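Glutathione S-transferase delta (Bombyx mori, PDB 3VK9) probably catalyses the conjugation of glutathione to electrophilic compounds, as a homodimeric delta-class glutathione transferase. Local coordinates at residues Lys22-Asn27 with Ser82-Glu87; Pro55-Asp60 with Ile71-Asn76; Glu130-Ala135 with Ser171-Lys176. All blocks are in the same frame, centred on the assembly; numbering follows the deposited sequence.

Interaction 1 (Lys22-Asn27 with Ser82-Glu87); sequences KALNLN and SSLYPE
Leu84 reaches from the linker between the two domains of this glutathione transferase to the end of helix 12-24 in the thioredoxin-like N-terminal domain, where it meets Ala23 and Leu24. The backbones stand well apart, with 8.3 Å between Ala23 CA and Leu84 CA, so side chains alone bridge the gap.

The apolar contacts centre on the forked end of Leu84. Its CB points toward the helix, chi1 (-67°) sets CG beside the backbone N and anti to the carbonyl carbon, and CD1 and CD2 do the touching. The methyl of Ala23 meets both branches, with Ala23 CB 4.0 Å from Leu84 CD1 and equally far from CD2. Leu24 comes alongside, the two leucines running past each other in opposite directions, and its CD2 presses on Leu84 CD1 at 3.5 Å, tighter than an ordinary carbon contact. Around this trio, Leu24 also packs on Leu74 of helix 67-78, while Ala23 touches Leu159 of helix 156-167. Leu84 thus packs between the end of helix 12-24 and Leu154, in the loop that leads into helix 156-167; a backbone bond to Val156 is a further link in that direction.

The hydrogen bonds that shape the two backbones are local. The helix finishes in a Schellman motif: Asn25 takes a positive phi of 51°, and its N bonds back to Lys22 O at 3.0 Å, so the chain turns off just after the residues that touch Leu84. On the linker side, a type I beta turn runs from Ser82 to Tyr85, and Leu84 is its third residue. Ser82 closes an ST turn inside the same bend: Leu84 N donates to Ser82 OG at 3.0 Å, with an N-H...O angle of 158°.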
ATOM      1  N   LYS A  22      17.334  11.557   5.628  1.00 12.70           N
ATOM      2  CA  LYS A  22      18.012  12.120   6.794  0.68 13.48           C
ATOM      3  C   LYS A  22      18.457  11.022   7.743  1.00 11.11           C
ATOM      4  O   LYS A  22      19.572  11.045   8.230  1.00 10.34           O
ATOM      5  CB  LYS A  22      17.117  13.125   7.528  0.68 11.60           C
ATOM      6  CG  LYS A  22      16.931  14.436   6.765  0.68 13.97           C
ATOM      7  CD  LYS A  22      18.237  15.211   6.632  0.68 13.46           C
ATOM      8  CE  LYS A  22      17.965  16.590   6.019  0.68 16.63           C
ATOM      9  NZ  LYS A  22      19.169  17.463   5.958  0.68 12.10           N
ATOM     10  N   ALA A  23      17.581  10.053   7.996  1.00 12.42           N
ATOM     11  CA  ALA A  23      17.922   8.935   8.876  1.00 15.98           C
ATOM     12  C   ALA A  23      19.104   8.089   8.367  1.00 16.34           C
ATOM     13  O   ALA A  23      19.839   7.515   9.154  1.00 14.62           O
ATOM     14  CB  ALA A  23      16.696   8.055   9.105  1.00 15.18           C
ATOM     15  N   LEU A  24      19.271   7.996   7.052  1.00  9.24           N
ATOM     16  CA  LEU A  24      20.403   7.285   6.461  1.00 15.10           C
ATOM     17  C   LEU A  24      21.604   8.221   6.191  1.00 14.23           C
ATOM     18  O   LEU A  24      22.669   7.781   5.756  1.00 14.08           O
ATOM     19  CB  LEU A  24      19.971   6.617   5.151  1.00 15.83           C
ATOM     20  CG  LEU A  24      18.928   5.484   5.230  1.00 20.00           C
ATOM     21  CD1 LEU A  24      18.456   5.045   3.833  1.00 10.12           C
ATOM     22  CD2 LEU A  24      19.477   4.303   6.004  1.00 15.85           C
ATOM     23  N   ASN A  25      21.411   9.510   6.439  1.00 10.95           N
ATOM     24  CA  ASN A  25      22.387  10.537   6.072  1.00 13.30           C
ATOM     25  C   ASN A  25      22.828  10.446   4.604  1.00 15.62           C
ATOM     26  O   ASN A  25      24.020  10.464   4.304  1.00 18.60           O
ATOM     27  CB  ASN A  25      23.608  10.495   7.008  1.00 15.11           C
ATOM     28  CG  ASN A  25      24.560  11.665   6.780  1.00 18.56           C
ATOM     29  OD1 ASN A  25      24.135  12.733   6.373  1.00 20.81           O
ATOM     30  ND2 ASN A  25      25.846  11.460   7.039  1.00 19.24           N
ATOM     31  N   LEU A  26      21.854  10.332   3.703  1.00 10.88           N
ATOM     32  CA  LEU A  26      22.095  10.357   2.261  1.00 20.22           C
ATOM     33  C   LEU A  26      22.091  11.770   1.698  1.00 15.44           C
ATOM     34  O   LEU A  26      21.493  12.674   2.262  1.00 25.99           O
ATOM     35  CB  LEU A  26      21.010   9.584   1.513  1.00 15.34           C
ATOM     36  CG  LEU A  26      20.691   8.147   1.886  1.00 15.62           C
ATOM     37  CD1 LEU A  26      19.696   7.588   0.847  1.00 17.36           C
ATOM     38  CD2 LEU A  26      21.943   7.300   1.946  1.00 15.74           C
ATOM     39  N   ASN A  27      22.744  11.941   0.560  1.00 22.20           N
ATOM     40  CA  ASN A  27      22.662  13.192  -0.176  1.00 24.98           C
ATOM     41  C   ASN A  27      21.955  13.007  -1.512  1.00 19.25           C
ATOM     42  O   ASN A  27      22.589  12.751  -2.532  1.00 30.54           O
ATOM     43  CB  ASN A  27      24.051  13.793  -0.398  1.00 25.00           C
ATOM     44  CG  ASN A  27      24.004  15.087  -1.206  1.00 40.77           C
ATOM     45  OD1 ASN A  27      22.933  15.675  -1.408  1.00 41.99           O
ATOM     46  ND2 ASN A  27      25.168  15.542  -1.666  1.00 48.06           N
ATOM     47  N   SER A  82      20.174  -2.405   8.366  1.00 14.45           N
ATOM     48  CA  SER A  82      19.872  -1.295   9.261  1.00 12.82           C
ATOM     49  C   SER A  82      18.623  -1.591  10.092  1.00 17.05           C
ATOM     50  O   SER A  82      17.672  -2.184   9.590  1.00 16.62           O
ATOM     51  CB  SER A  82      19.649  -0.010   8.449  1.00 14.50           C
ATOM     52  OG  SER A  82      19.081   1.004   9.250  1.00 11.04           O
ATOM     53  N   SER A  83      18.626  -1.156  11.351  1.00 15.56           N
ATOM     54  CA  SER A  83      17.452  -1.261  12.219  1.00 11.35           C
ATOM     55  C   SER A  83      16.262  -0.490  11.634  1.00 11.49           C
ATOM     56  O   SER A  83      15.122  -0.729  11.997  1.00 12.90           O
ATOM     57  CB  SER A  83      17.781  -0.734  13.625  1.00 12.58           C
ATOM     58  OG  SER A  83      18.072   0.655  13.577  1.00 17.68           O
ATOM     59  N   LEU A  84      16.523   0.433  10.714  1.00 12.72           N
ATOM     60  CA  LEU A  84      15.429   1.149  10.059  1.00 12.80           C
ATOM     61  C   LEU A  84      14.583   0.246   9.168  1.00 11.75           C
ATOM     62  O   LEU A  84      13.464   0.597   8.836  1.00  9.64           O
ATOM     63  CB  LEU A  84      15.951   2.295   9.201  1.00 15.90           C
ATOM     64  CG  LEU A  84      16.605   3.478   9.891  1.00 18.51           C
ATOM     65  CD1 LEU A  84      17.503   4.188   8.885  1.00 19.30           C
ATOM     66  CD2 LEU A  84      15.546   4.420  10.458  1.00 15.15           C
ATOM     67  N   TYR A  85      15.137  -0.886   8.742  1.00 13.09           N
ATOM     68  CA  TYR A  85      14.381  -1.838   7.925  1.00  7.07           C
ATOM     69  C   TYR A  85      15.013  -3.214   8.097  1.00  8.57           C
ATOM     70  O   TYR A  85      15.702  -3.710   7.205  1.00 13.46           O
ATOM     71  CB  TYR A  85      14.353  -1.401   6.448  1.00  7.63           C
ATOM     72  CG  TYR A  85      13.330  -2.129   5.592  1.00 10.20           C
ATOM     73  CD1 TYR A  85      11.998  -2.254   6.007  1.00 11.99           C
ATOM     74  CD2 TYR A  85      13.680  -2.662   4.349  1.00 13.60           C
ATOM     75  CE1 TYR A  85      11.055  -2.911   5.227  1.00  6.20           C
ATOM     76  CE2 TYR A  85      12.736  -3.320   3.552  1.00  6.85           C
ATOM     77  CZ  TYR A  85      11.431  -3.438   4.000  1.00  9.76           C
ATOM     78  OH  TYR A  85      10.502  -4.087   3.219  1.00  7.84           O
ATOM     79  N   PRO A  86      14.821  -3.816   9.282  1.00 18.16           N
ATOM     80  CA  PRO A  86      15.548  -5.033   9.667  1.00 21.59           C
ATOM     81  C   PRO A  86      15.292  -6.188   8.694  1.00 13.82           C
ATOM     82  O   PRO A  86      14.176  -6.323   8.189  1.00 12.35           O
ATOM     83  CB  PRO A  86      14.989  -5.349  11.064  1.00 18.15           C
ATOM     84  CG  PRO A  86      13.672  -4.649  11.113  1.00 18.68           C
ATOM     85  CD  PRO A  86      13.870  -3.389  10.323  1.00 15.53           C
ATOM     86  N   GLU A  87      16.320  -6.994   8.441  1.00 10.34           N
ATOM     87  CA  GLU A  87      16.228  -8.143   7.535  1.00 14.78           C
ATOM     88  C   GLU A  87      15.493  -9.362   8.117  1.00 18.93           C
ATOM     89  O   GLU A  87      14.979 -10.210   7.364  1.00 15.16           O
ATOM     90  CB  GLU A  87      17.627  -8.569   7.098  1.00 22.49           C
ATOM     91  CG  GLU A  87      18.360  -7.530   6.261  1.00 29.93           C
ATOM     92  CD  GLU A  87      19.724  -8.014   5.813  1.00 28.65           C
ATOM     93  OE1 GLU A  87      20.621  -8.152   6.676  1.00 24.30           O
ATOM     94  OE2 GLU A  87      19.887  -8.275   4.604  1.00 37.75           O
TER

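Interaction 2 (Pro55-Asp60 with Ile71-Asn76); sequences PTLVDD and ITYLVN
Tyr73 overlaps Leu57 with the CE2 side of its ring and carries its hydroxyl on to Asp59, so a single aromatic side chain spans from helix 67-78 to strand 56-59. The apolar part rests on one pair: Leu57 CD1 lies 4.0 Å from Tyr73 CE2, and the two side chains cross at about a right angle. Leu62 and Ile64 of the neighbouring strand also touch the Tyr73 side chain. With CG anti to the backbone N (chi1 172°), the ring of Tyr73 is directed toward the strand. The backbones themselves stay well separated, their nearest CA atoms, those of Leu57 and Ile71, being 9.9 Å apart.

Leu57 and Asp59, two residues apart on one strand, project from the same face. This is the beta-beta-alpha half of the thioredoxin fold, in which strands 56-59 and 62-64 form a hairpin and helix 67-78 packs back on it; the cis peptide bond before Pro55 is the family's hallmark at the start of this unit.

The polar end is a buried bond from Tyr73 OH to Asp59 OD2. The modelled 2.4 Å between those two atoms is very short, and its exact value is doubtful. The oxygen arrives at the ring's edge, in its plane, 3.4 Å from Tyr73 CZ, whereas the carboxylate itself is turned 64° from the ring. Asp59 OD2 also forms salt bridges with Lys77 and with Lys90 of the second subunit, and that second lysine is hydrogen-bonded to Tyr73 OH as well, which brings the strand-helix contact into the dimer interface.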
ATOM      1  N   PRO A  55       6.503  11.635  -4.591  1.00 13.71           N
ATOM      2  CA  PRO A  55       7.854  11.849  -5.117  1.00 16.01           C
ATOM      3  C   PRO A  55       8.179  10.909  -6.268  1.00 14.17           C
ATOM      4  O   PRO A  55       7.540   9.864  -6.412  1.00 14.98           O
ATOM      5  CB  PRO A  55       8.731  11.477  -3.925  1.00 14.47           C
ATOM      6  CG  PRO A  55       7.971  10.361  -3.272  1.00 12.94           C
ATOM      7  CD  PRO A  55       6.515  10.770  -3.396  1.00 15.69           C
ATOM      8  N   THR A  56       9.181  11.258  -7.068  1.00 11.19           N
ATOM      9  CA  THR A  56       9.743  10.292  -8.003  1.00  9.26           C
ATOM     10  C   THR A  56      11.257  10.239  -7.795  1.00 12.92           C
ATOM     11  O   THR A  56      11.957  11.253  -7.924  1.00 12.97           O
ATOM     12  CB  THR A  56       9.420  10.637  -9.487  1.00 13.39           C
ATOM     13  OG1 THR A  56       8.009  10.835  -9.649  1.00 13.12           O
ATOM     14  CG2 THR A  56       9.885   9.534 -10.424  1.00 16.56           C
ATOM     15  N   LEU A  57      11.744   9.050  -7.469  1.00 10.54           N
ATOM     16  CA  LEU A  57      13.161   8.806  -7.248  1.00 10.64           C
ATOM     17  C   LEU A  57      13.763   8.332  -8.581  1.00 13.21           C
ATOM     18  O   LEU A  57      13.233   7.413  -9.191  1.00 12.15           O
ATOM     19  CB  LEU A  57      13.292   7.714  -6.179  1.00  9.75           C
ATOM     20  CG  LEU A  57      14.651   7.319  -5.570  1.00 21.68           C
ATOM     21  CD1 LEU A  57      15.457   6.385  -6.452  1.00 31.09           C
ATOM     22  CD2 LEU A  57      15.437   8.550  -5.181  1.00 23.36           C
ATOM     23  N   VAL A  58      14.837   8.960  -9.051  1.00 11.78           N
ATOM     24  CA  VAL A  58      15.469   8.508 -10.296  1.00 11.33           C
ATOM     25  C   VAL A  58      16.924   8.151 -10.059  1.00 20.64           C
ATOM     26  O   VAL A  58      17.757   9.009  -9.742  1.00 18.01           O
ATOM     27  CB  VAL A  58      15.361   9.537 -11.436  1.00 11.53           C
ATOM     28  CG1 VAL A  58      15.994   8.986 -12.716  1.00 19.95           C
ATOM     29  CG2 VAL A  58      13.907   9.894 -11.673  1.00 17.60           C
ATOM     30  N   ASP A  59      17.219   6.864 -10.221  1.00 19.67           N
ATOM     31  CA  ASP A  59      18.517   6.319  -9.876  1.00 21.61           C
ATOM     32  C   ASP A  59      19.081   5.641 -11.124  1.00 25.86           C
ATOM     33  O   ASP A  59      18.893   4.445 -11.333  1.00 21.79           O
ATOM     34  CB  ASP A  59      18.365   5.330  -8.720  1.00 14.36           C
ATOM     35  CG  ASP A  59      19.692   4.827  -8.203  1.00 23.05           C
ATOM     36  OD1 ASP A  59      20.723   5.215  -8.773  1.00 21.99           O
ATOM     37  OD2 ASP A  59      19.709   4.032  -7.238  1.00 19.11           O
ATOM     38  N   ASP A  60      19.764   6.429 -11.951  1.00 36.90           N
ATOM     39  CA  ASP A  60      20.167   5.997 -13.283  1.00 48.76           C
ATOM     40  C   ASP A  60      18.964   5.501 -14.085  1.00 44.65           C
ATOM     41  O   ASP A  60      18.036   6.262 -14.369  1.00 38.13           O
ATOM     42  CB  ASP A  60      21.250   4.920 -13.200  1.00 62.29           C
ATOM     43  CG  ASP A  60      22.495   5.408 -12.478  1.00 75.08           C
ATOM     44  OD1 ASP A  60      22.594   6.631 -12.223  1.00 78.75           O
ATOM     45  OD2 ASP A  60      23.376   4.574 -12.173  1.00 79.70           O
ATOM     46  N   ILE A  71      11.462   4.354   0.183  1.00  8.81           N
ATOM     47  CA  ILE A  71      12.115   4.358   1.489  1.00  6.80           C
ATOM     48  C   ILE A  71      12.725   2.998   1.817  1.00 10.64           C
ATOM     49  O   ILE A  71      13.800   2.925   2.408  1.00  8.87           O
ATOM     50  CB  ILE A  71      11.189   4.864   2.645  1.00 12.56           C
ATOM     51  CG1 ILE A  71      10.026   3.895   2.885  1.00 15.12           C
ATOM     52  CG2 ILE A  71      10.685   6.282   2.342  1.00 12.52           C
ATOM     53  CD1 ILE A  71       8.936   4.417   3.824  1.00 13.06           C
ATOM     54  N   THR A  72      12.057   1.918   1.436  1.00 11.11           N
ATOM     55  CA  THR A  72      12.654   0.607   1.681  1.00 10.16           C
ATOM     56  C   THR A  72      13.808   0.392   0.699  1.00 10.17           C
ATOM     57  O   THR A  72      14.822  -0.203   1.062  1.00 12.89           O
ATOM     58  CB  THR A  72      11.638  -0.539   1.629  1.00  6.34           C
ATOM     59  OG1 THR A  72      11.060  -0.628   0.318  1.00  9.40           O
ATOM     60  CG2 THR A  72      10.517  -0.338   2.678  1.00  7.81           C
ATOM     61  N   TYR A  73      13.669   0.898  -0.532  1.00  8.67           N
ATOM     62  CA  TYR A  73      14.774   0.836  -1.498  1.00 10.69           C
ATOM     63  C   TYR A  73      16.070   1.521  -1.012  1.00 14.89           C
ATOM     64  O   TYR A  73      17.159   0.990  -1.189  1.00 10.93           O
ATOM     65  CB  TYR A  73      14.373   1.458  -2.833  1.00 12.85           C
ATOM     66  CG  TYR A  73      15.523   1.599  -3.825  1.00 10.56           C
ATOM     67  CD1 TYR A  73      16.080   0.475  -4.444  1.00 15.46           C
ATOM     68  CD2 TYR A  73      16.038   2.856  -4.166  1.00 11.84           C
ATOM     69  CE1 TYR A  73      17.108   0.588  -5.378  1.00 11.91           C
ATOM     70  CE2 TYR A  73      17.097   2.983  -5.117  1.00 12.11           C
ATOM     71  CZ  TYR A  73      17.617   1.841  -5.707  1.00 13.55           C
ATOM     72  OH  TYR A  73      18.637   1.922  -6.635  1.00 14.25           O
ATOM     73  N   LEU A  74      15.938   2.704  -0.415  1.00 16.60           N
ATOM     74  CA  LEU A  74      17.086   3.444   0.123  1.00 14.83           C
ATOM     75  C   LEU A  74      17.855   2.656   1.181  1.00 14.08           C
ATOM     76  O   LEU A  74      19.092   2.657   1.189  1.00 13.97           O
ATOM     77  CB  LEU A  74      16.651   4.813   0.682  1.00 10.30           C
ATOM     78  CG  LEU A  74      16.106   5.785  -0.376  1.00 13.78           C
ATOM     79  CD1 LEU A  74      15.601   7.069   0.271  1.00 15.88           C
ATOM     80  CD2 LEU A  74      17.153   6.095  -1.447  1.00 12.21           C
ATOM     81  N   VAL A  75      17.120   1.986   2.071  1.00 11.73           N
ATOM     82  CA  VAL A  75      17.740   1.135   3.069  1.00 14.90           C
ATOM     83  C   VAL A  75      18.367  -0.107   2.433  1.00 14.82           C
ATOM     84  O   VAL A  75      19.510  -0.428   2.737  1.00 15.16           O
ATOM     85  CB  VAL A  75      16.744   0.708   4.187  1.00 15.56           C
ATOM     86  CG1 VAL A  75      17.444  -0.145   5.205  1.00 13.34           C
ATOM     87  CG2 VAL A  75      16.113   1.918   4.841  1.00 11.80           C
ATOM     88  N   ASN A  76      17.623  -0.790   1.554  1.00 14.69           N
ATOM     89  CA  ASN A  76      18.094  -2.025   0.917  1.00 10.13           C
ATOM     90  C   ASN A  76      19.367  -1.770   0.137  1.00 16.67           C
ATOM     91  O   ASN A  76      20.275  -2.606   0.110  1.00 14.15           O
ATOM     92  CB  ASN A  76      17.039  -2.626  -0.041  1.00  9.26           C
ATOM     93  CG  ASN A  76      15.819  -3.193   0.688  1.00 16.20           C
ATOM     94  OD1 ASN A  76      15.880  -3.516   1.883  1.00 11.01           O
ATOM     95  ND2 ASN A  76      14.699  -3.329  -0.045  1.00  8.61           N
TER

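Interaction 3 (Glu130-Ala135 with Ser171-Lys176); sequences EKVQEA and SDIDFK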
ATOM      1  N   GLU A 130     -15.349   9.623  11.037  1.00 15.62           N
ATOM      2  CA  GLU A 130     -15.305   8.426  11.869  1.00 17.79           C
ATOM      3  C   GLU A 130     -14.338   7.352  11.349  1.00 16.88           C
ATOM      4  O   GLU A 130     -13.674   6.673  12.134  1.00 21.61           O
ATOM      5  CB  GLU A 130     -16.713   7.855  12.075  1.00 22.17           C
ATOM      6  CG  GLU A 130     -17.534   8.658  13.077  1.00 42.11           C
ATOM      7  CD  GLU A 130     -16.812   8.846  14.412  1.00 53.59           C
ATOM      8  OE1 GLU A 130     -16.835   9.980  14.939  1.00 61.30           O
ATOM      9  OE2 GLU A 130     -16.226   7.864  14.934  1.00 50.67           O
ATOM     10  N   LYS A 131     -14.247   7.206  10.033  1.00 16.52           N
ATOM     11  CA  LYS A 131     -13.319   6.238   9.465  1.00 19.33           C
ATOM     12  C   LYS A 131     -11.878   6.629   9.810  1.00 20.72           C
ATOM     13  O   LYS A 131     -11.037   5.767  10.069  1.00 17.61           O
ATOM     14  CB  LYS A 131     -13.520   6.109   7.951  1.00 15.51           C
ATOM     15  CG  LYS A 131     -14.787   5.351   7.554  1.00 23.41           C
ATOM     16  CD  LYS A 131     -14.437   4.025   6.888  1.00 32.77           C
ATOM     17  CE  LYS A 131     -15.622   3.046   6.913  1.00 43.74           C
ATOM     18  NZ  LYS A 131     -15.799   2.367   8.238  1.00 44.12           N
ATOM     19  N   VAL A 132     -11.594   7.927   9.822  1.00 14.27           N
ATOM     20  CA  VAL A 132     -10.275   8.381  10.247  1.00 15.60           C
ATOM     21  C   VAL A 132     -10.054   8.095  11.741  1.00 18.84           C
ATOM     22  O   VAL A 132      -8.978   7.645  12.135  1.00 11.20           O
ATOM     23  CB  VAL A 132     -10.054   9.883   9.978  1.00 15.86           C
ATOM     24  CG1 VAL A 132      -8.681  10.309  10.498  1.00 13.59           C
ATOM     25  CG2 VAL A 132     -10.179  10.178   8.500  1.00 18.64           C
ATOM     26  N   GLN A 133     -11.073   8.354  12.565  1.00  9.78           N
ATOM     27  CA  GLN A 133     -10.971   8.063  13.996  1.00 17.79           C
ATOM     28  C   GLN A 133     -10.628   6.581  14.188  1.00 14.61           C
ATOM     29  O   GLN A 133      -9.783   6.233  15.012  1.00 15.24           O
ATOM     30  CB  GLN A 133     -12.274   8.413  14.744  1.00 17.26           C
ATOM     31  CG  GLN A 133     -12.737   9.878  14.574  1.00 15.03           C
ATOM     32  CD  GLN A 133     -11.772  10.893  15.196  1.00 13.88           C
ATOM     33  OE1 GLN A 133     -10.938  10.544  16.034  1.00 14.89           O
ATOM     34  NE2 GLN A 133     -11.889  12.159  14.786  1.00 16.84           N
ATOM     35  N   GLU A 134     -11.286   5.706  13.427  1.00 13.53           N
ATOM     36  CA  GLU A 134     -11.040   4.267  13.565  1.00 14.51           C
ATOM     37  C   GLU A 134      -9.614   3.899  13.138  1.00 13.06           C
ATOM     38  O   GLU A 134      -9.006   2.985  13.688  1.00 14.96           O
ATOM     39  CB  GLU A 134     -12.051   3.449  12.750  1.00 19.18           C
ATOM     40  CG  GLU A 134     -13.501   3.666  13.133  1.00 29.17           C
ATOM     41  CD  GLU A 134     -14.474   3.041  12.134  1.00 39.38           C
ATOM     42  OE1 GLU A 134     -14.017   2.515  11.086  1.00 41.30           O
ATOM     43  OE2 GLU A 134     -15.700   3.080  12.403  1.00 38.24           O
ATOM     44  N   ALA A 135      -9.083   4.587  12.135  1.00 14.84           N
ATOM     45  CA  ALA A 135      -7.705   4.322  11.743  1.00 16.70           C
ATOM     46  C   ALA A 135      -6.757   4.711  12.892  1.00 15.06           C
ATOM     47  O   ALA A 135      -5.804   4.001  13.205  1.00 12.06           O
ATOM     48  CB  ALA A 135      -7.368   5.063  10.489  1.00 12.91           C
ATOM     49  N   SER A 171      -6.031  19.787   9.541  1.00 20.11           N
ATOM     50  CA  SER A 171      -7.470  19.531   9.543  1.00 17.72           C
ATOM     51  C   SER A 171      -8.029  19.621  10.954  1.00 18.75           C
ATOM     52  O   SER A 171      -7.346  20.047  11.876  1.00 15.57           O
ATOM     53  CB  SER A 171      -7.747  18.118   9.031  1.00 21.82           C
ATOM     54  OG  SER A 171      -7.313  17.172  10.005  1.00 16.79           O
ATOM     55  N   ASP A 172      -9.270  19.180  11.110  1.00 15.23           N
ATOM     56  CA  ASP A 172      -9.926  19.190  12.410  1.00 25.54           C
ATOM     57  C   ASP A 172      -9.880  17.837  13.133  1.00 22.68           C
ATOM     58  O   ASP A 172     -10.615  17.612  14.095  1.00 27.12           O
ATOM     59  CB  ASP A 172     -11.369  19.705  12.287  1.00 23.76           C
ATOM     60  CG  ASP A 172     -12.290  18.734  11.549  1.00 24.39           C
ATOM     61  OD1 ASP A 172     -11.810  17.745  10.966  1.00 22.65           O
ATOM     62  OD2 ASP A 172     -13.510  18.980  11.541  1.00 28.12           O
ATOM     63  N   ILE A 173      -9.009  16.940  12.684  1.00 17.69           N
ATOM     64  CA  ILE A 173      -8.862  15.663  13.362  1.00 13.41           C
ATOM     65  C   ILE A 173      -7.873  15.794  14.515  1.00 17.46           C
ATOM     66  O   ILE A 173      -6.672  16.029  14.313  1.00 19.80           O
ATOM     67  CB  ILE A 173      -8.399  14.551  12.406  1.00 11.83           C
ATOM     68  CG1 ILE A 173      -9.407  14.366  11.266  1.00 20.67           C
ATOM     69  CG2 ILE A 173      -8.225  13.252  13.156  1.00 13.40           C
ATOM     70  CD1 ILE A 173     -10.790  13.918  11.716  1.00 19.76           C
ATOM     71  N   ASP A 174      -8.382  15.654  15.732  1.00 21.19           N
ATOM     72  CA  ASP A 174      -7.552  15.765  16.921  1.00 21.14           C
ATOM     73  C   ASP A 174      -6.937  14.398  17.209  1.00 20.71           C
ATOM     74  O   ASP A 174      -7.525  13.603  17.932  1.00 25.95           O
ATOM     75  CB  ASP A 174      -8.413  16.214  18.112  1.00 28.59           C
ATOM     76  CG  ASP A 174      -7.607  16.391  19.383  1.00 35.01           C
ATOM     77  OD1 ASP A 174      -6.368  16.494  19.282  1.00 40.23           O
ATOM     78  OD2 ASP A 174      -8.206  16.437  20.480  1.00 37.13           O
ATOM     79  N   PHE A 175      -5.772  14.112  16.635  1.00 20.88           N
ATOM     80  CA  PHE A 175      -5.173  12.781  16.794  1.00 14.40           C
ATOM     81  C   PHE A 175      -4.448  12.629  18.122  1.00 17.09           C
ATOM     82  O   PHE A 175      -4.207  11.517  18.588  1.00 14.84           O
ATOM     83  CB  PHE A 175      -4.232  12.424  15.636  1.00 15.11           C
ATOM     84  CG  PHE A 175      -3.097  13.401  15.437  1.00 17.24           C
ATOM     85  CD1 PHE A 175      -3.244  14.492  14.595  1.00 14.37           C
ATOM     86  CD2 PHE A 175      -1.888  13.219  16.081  1.00  9.46           C
ATOM     87  CE1 PHE A 175      -2.191  15.397  14.409  1.00 22.53           C
ATOM     88  CE2 PHE A 175      -0.835  14.114  15.909  1.00 15.30           C
ATOM     89  CZ  PHE A 175      -0.982  15.200  15.061  1.00 17.13           C
ATOM     90  N   LYS A 176      -4.077  13.750  18.722  1.00 19.81           N
ATOM     91  CA  LYS A 176      -3.401  13.696  20.010  1.00 21.45           C
ATOM     92  C   LYS A 176      -4.308  13.217  21.144  1.00 20.34           C
ATOM     93  O   LYS A 176      -3.819  12.921  22.247  1.00 19.26           O
ATOM     94  CB  LYS A 176      -2.778  15.048  20.344  1.00 20.51           C
ATOM     95  CG  LYS A 176      -1.514  15.329  19.538  1.00 21.68           C
ATOM     96  CD  LYS A 176      -0.902  16.671  19.929  1.00 25.50           C
ATOM     97  CE  LYS A 176       0.378  16.966  19.148  1.00 23.10           C
ATOM     98  NZ  LYS A 176       1.021  18.237  19.621  1.00 23.26           N
TER
HETATM   99  O   HOH W   1     -11.148  14.732  16.280  1.00 18.47           O
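Gln133, on helix 126-142, and Ile173, in the irregular chain between helices 156-167 and 179-191, bring the two backbones closest, with their CA atoms 7.9 Å apart. Two local features shape the loop: an ST turn, in which Ile173 N donates to Ser171 OG at 3.2 Å, and an inverse gamma turn centred on Asp174. Ile173, shared by the two turns, points its CB toward the helix. Its CG2, anti to the backbone N, meets Val132 CG1 at 4.0 Å. The Ile173 and Gln133 side chains pass in opposite directions, with Ile173 CD1 3.7 Å from Gln133 NE2.

The contact belongs to the all-helical C-terminal domain, where Tyr113 of helix 89-119 and Leu136 of helix 126-142 also touch Ile173. An alanine here would strip off the branches that meet Val132 and Gln133 and is likely to open a gap between helix and loop.

Both ends of the Gln133 amide are engaged: OE1 accepts from Tyr178 OH, and NE2 bonds to Asn129 OD1. NE2 also donates to a water 3.1 Å away, and that water accepts from Asp174 N at 3.0 Å, joining helix to loop beside the isoleucine.

Overall arrangement
Interactions 1 and 2 form one neighbourhood. Their centres are 12 Å apart, and they touch directly: Tyr85 packs on Thr72, Val75 and Asn76, and Leu24 reaches the backbone of Leu74. Along the chain, interaction 2 is nested inside the loop closed by interaction 1, so helix 67-78 is held against the sheet by one and its following linker against helix 12-24 by the other. Interaction 3 follows in series, on the opposite side of the chain's centre and among C-terminal helices, with its centre 29 and 30 Å from those of interactions 1 and 2. Of the three, interaction 2 alone touches the second subunit, so it also lies at the subunit interface.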